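Long-range contact in hydrolase (Thermus thermophilus, PDB 1UFO), which is an alpha/beta hydrolase fold enzyme that probably uses a serine nucleophile to cleave its substrate, which is not known: residues A[58-62]-A[80-84]. Numbering follows the deposited sequence.
Sequences DAPRH and EVYRV
A salt bridge from R61 to E80 and the packing of V84 against the A59-H62 turn join the loop after strand 52-56 to the early part of helix 77-103. The loop makes a type II turn from A59 to H62, closed by the bond from H62 N to A59 O. V84 fits against this turn. Its CG1, anti to the backbone N (chi1 168°), lies 3.5 Å from P60 O and 4.0 Å from A59 CB. The same methyl meets H62 CE1. V84 CG2 lies 3.7 Å from P60 O and 3.9 Å from R61 CD. P60 O also accepts a nearly straight bond of 2.8 Å from H62 ND1, in the plane of the imidazole, which helps fix the ring's rotation. H62 NE2 bonds to Q34 N, so both ring nitrogens are engaged.

The R61 chain passes V84 CG2, bends at chi3 (64°) and brings NH1 to within 3.1 Å of E80 OE2. The carboxylate oxygen lies close to the guanidinium plane, but NH1 approaches it from above the carboxylate plane. NH2 adds a weak bond to the same oxygen. A water links NH1 to E80 O, and NE is held by P68 O. With an alanine here, E80 would probably lose its charged mate, P68 O its bond from NE, and V84 CG2 one of its contacts. A59 and P60 also touch F88, one turn further along the helix. The A59 side chain lies near, without touching, the probable nucleophile elbow (GxSxG). The contact ties the loop to the helix it leads into, a strand-to-helix connection of the alpha/beta hydrolase fold.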
ATOM      1  N   ASP A  58     -16.441  20.138  -9.806  1.00 10.10           N
ATOM      2  CA  ASP A  58     -17.567  19.245 -10.022  1.00 10.50           C
ATOM      3  C   ASP A  58     -17.632  18.726 -11.462  1.00 10.40           C
ATOM      4  O   ASP A  58     -17.424  19.471 -12.414  1.00 11.21           O
ATOM      5  CB  ASP A  58     -18.886  19.993  -9.740  1.00 11.31           C
ATOM      6  CG  ASP A  58     -19.097  20.285  -8.281  1.00 13.59           C
ATOM      7  OD1 ASP A  58     -19.652  21.384  -7.958  1.00 13.12           O
ATOM      8  OD2 ASP A  58     -18.727  19.441  -7.450  1.00 12.42           O
ATOM      9  N   ALA A  59     -17.959  17.451 -11.594  1.00  9.97           N
ATOM     10  CA  ALA A  59     -18.101  16.862 -12.937  1.00  9.50           C
ATOM     11  C   ALA A  59     -19.408  17.328 -13.555  1.00 10.61           C
ATOM     12  O   ALA A  59     -20.285  17.819 -12.868  1.00 12.49           O
ATOM     13  CB  ALA A  59     -18.126  15.314 -12.790  1.00 10.45           C
ATOM     14  N   PRO A  60     -19.515  17.167 -14.843  1.00 12.33           N
ATOM     15  CA  PRO A  60     -20.792  17.569 -15.473  1.00 12.91           C
ATOM     16  C   PRO A  60     -21.920  16.864 -14.754  1.00 13.84           C
ATOM     17  O   PRO A  60     -21.817  15.685 -14.343  1.00 12.73           O
ATOM     18  CB  PRO A  60     -20.648  17.073 -16.901  1.00 13.31           C
ATOM     19  CG  PRO A  60     -19.205  17.118 -17.170  1.00 14.97           C
ATOM     20  CD  PRO A  60     -18.535  16.680 -15.830  1.00 12.36           C
ATOM     21  N   ARG A  61     -23.044  17.566 -14.574  1.00 14.70           N
ATOM     22  CA  ARG A  61     -24.233  17.075 -13.916  1.00 15.73           C
ATOM     23  C   ARG A  61     -24.159  16.811 -12.401  1.00 15.42           C
ATOM     24  O   ARG A  61     -25.115  16.300 -11.800  1.00 16.02           O
ATOM     25  CB  ARG A  61     -24.721  15.771 -14.575  1.00 17.77           C
ATOM     26  CG  ARG A  61     -25.078  15.926 -15.980  1.00 18.25           C
ATOM     27  CD  ARG A  61     -25.647  14.629 -16.556  1.00 17.71           C
ATOM     28  NE  ARG A  61     -26.899  14.176 -15.959  1.00 21.51           N
ATOM     29  CZ  ARG A  61     -27.603  13.196 -16.516  1.00 21.35           C
ATOM     30  NH1 ARG A  61     -27.113  12.641 -17.621  1.00 21.06           N
ATOM     31  NH2 ARG A  61     -28.784  12.795 -16.015  1.00 23.01           N
ATOM     32  N   HIS A  62     -23.062  17.193 -11.751  1.00 12.92           N
ATOM     33  CA  HIS A  62     -22.865  16.953 -10.368  1.00 12.11           C
ATOM     34  C   HIS A  62     -22.617  18.256  -9.572  1.00 11.33           C
ATOM     35  O   HIS A  62     -22.253  19.292 -10.144  1.00 11.78           O
ATOM     36  CB  HIS A  62     -21.589  16.082 -10.197  1.00 12.15           C
ATOM     37  CG  HIS A  62     -21.789  14.660 -10.600  1.00 12.56           C
ATOM     38  ND1 HIS A  62     -21.930  14.262 -11.913  1.00 11.79           N
ATOM     39  CD2 HIS A  62     -21.917  13.539  -9.835  1.00 14.04           C
ATOM     40  CE1 HIS A  62     -22.143  12.944 -11.936  1.00 13.31           C
ATOM     41  NE2 HIS A  62     -22.138  12.497 -10.692  1.00 12.57           N
ATOM     42  N   GLU A  80     -25.100   7.651 -20.181  1.00 14.48           N
ATOM     43  CA  GLU A  80     -24.995   8.961 -19.537  1.00 13.28           C
ATOM     44  C   GLU A  80     -23.820   9.042 -18.532  1.00 13.23           C
ATOM     45  O   GLU A  80     -23.126  10.097 -18.413  1.00 12.24           O
ATOM     46  CB  GLU A  80     -26.336   9.281 -18.866  1.00 15.47           C
ATOM     47  CG  GLU A  80     -27.337   9.635 -19.996  1.00 18.05           C
ATOM     48  CD  GLU A  80     -28.754   9.952 -19.508  1.00 23.46           C
ATOM     49  OE1 GLU A  80     -29.651   9.935 -20.405  1.00 24.68           O
ATOM     50  OE2 GLU A  80     -28.964  10.201 -18.295  1.00 26.01           O
ATOM     51  N   VAL A  81     -23.544   7.927 -17.874  1.00 11.42           N
ATOM     52  CA  VAL A  81     -22.428   7.906 -16.906  1.00 12.50           C
ATOM     53  C   VAL A  81     -21.126   8.116 -17.679  1.00 12.06           C
ATOM     54  O   VAL A  81     -20.284   8.954 -17.274  1.00 11.33           O
ATOM     55  CB  VAL A  81     -22.402   6.543 -16.166  1.00 11.63           C
ATOM     56  CG1 VAL A  81     -21.025   6.334 -15.467  1.00 12.96           C
ATOM     57  CG2 VAL A  81     -23.482   6.511 -15.116  1.00 12.45           C
ATOM     58  N   TYR A  82     -20.925   7.426 -18.805  1.00 11.29           N
ATOM     59  CA  TYR A  82     -19.638   7.628 -19.477  1.00 11.58           C
ATOM     60  C   TYR A  82     -19.531   8.901 -20.299  1.00 11.47           C
ATOM     61  O   TYR A  82     -18.409   9.375 -20.601  1.00 13.14           O
ATOM     62  CB  TYR A  82     -19.230   6.385 -20.265  1.00 10.66           C
ATOM     63  CG  TYR A  82     -18.854   5.286 -19.301  1.00 11.50           C
ATOM     64  CD1 TYR A  82     -19.674   4.185 -19.098  1.00 13.56           C
ATOM     65  CD2 TYR A  82     -17.722   5.412 -18.505  1.00 12.03           C
ATOM     66  CE1 TYR A  82     -19.378   3.237 -18.140  1.00 15.57           C
ATOM     67  CE2 TYR A  82     -17.418   4.471 -17.481  1.00 15.12           C
ATOM     68  CZ  TYR A  82     -18.262   3.385 -17.307  1.00 15.34           C
ATOM     69  OH  TYR A  82     -18.040   2.598 -16.196  1.00 15.96           O
ATOM     70  N   ARG A  83     -20.681   9.503 -20.636  1.00 11.67           N
ATOM     71  CA  ARG A  83     -20.612  10.836 -21.265  1.00 12.38           C
ATOM     72  C   ARG A  83     -20.174  11.845 -20.162  1.00 12.22           C
ATOM     73  O   ARG A  83     -19.341  12.749 -20.422  1.00 13.08           O
ATOM     74  CB  ARG A  83     -21.987  11.151 -21.869  1.00 13.77           C
ATOM     75  CG  ARG A  83     -22.118  12.612 -22.342  1.00 13.47           C
ATOM     76  CD  ARG A  83     -20.909  13.091 -23.204  1.00 13.30           C
ATOM     77  NE  ARG A  83     -20.634  12.232 -24.364  1.00 13.81           N
ATOM     78  CZ  ARG A  83     -19.555  12.322 -25.139  1.00 11.93           C
ATOM     79  NH1 ARG A  83     -19.384  11.508 -26.182  1.00 13.41           N
ATOM     80  NH2 ARG A  83     -18.596  13.243 -24.909  1.00 14.89           N
ATOM     81  N   VAL A  84     -20.704  11.712 -18.945  1.00 11.43           N
ATOM     82  CA  VAL A  84     -20.173  12.556 -17.800  1.00 10.21           C
ATOM     83  C   VAL A  84     -18.630  12.294 -17.692  1.00 10.99           C
ATOM     84  O   VAL A  84     -17.862  13.270 -17.598  1.00  9.95           O
ATOM     85  CB  VAL A  84     -20.769  12.138 -16.467  1.00 10.14           C
ATOM     86  CG1 VAL A  84     -19.979  12.828 -15.256  1.00  9.99           C
ATOM     87  CG2 VAL A  84     -22.272  12.605 -16.364  1.00 12.91           C
TER
HETATM   88  O   HOH W   1     -24.538  12.491 -19.151  1.00 19.61           O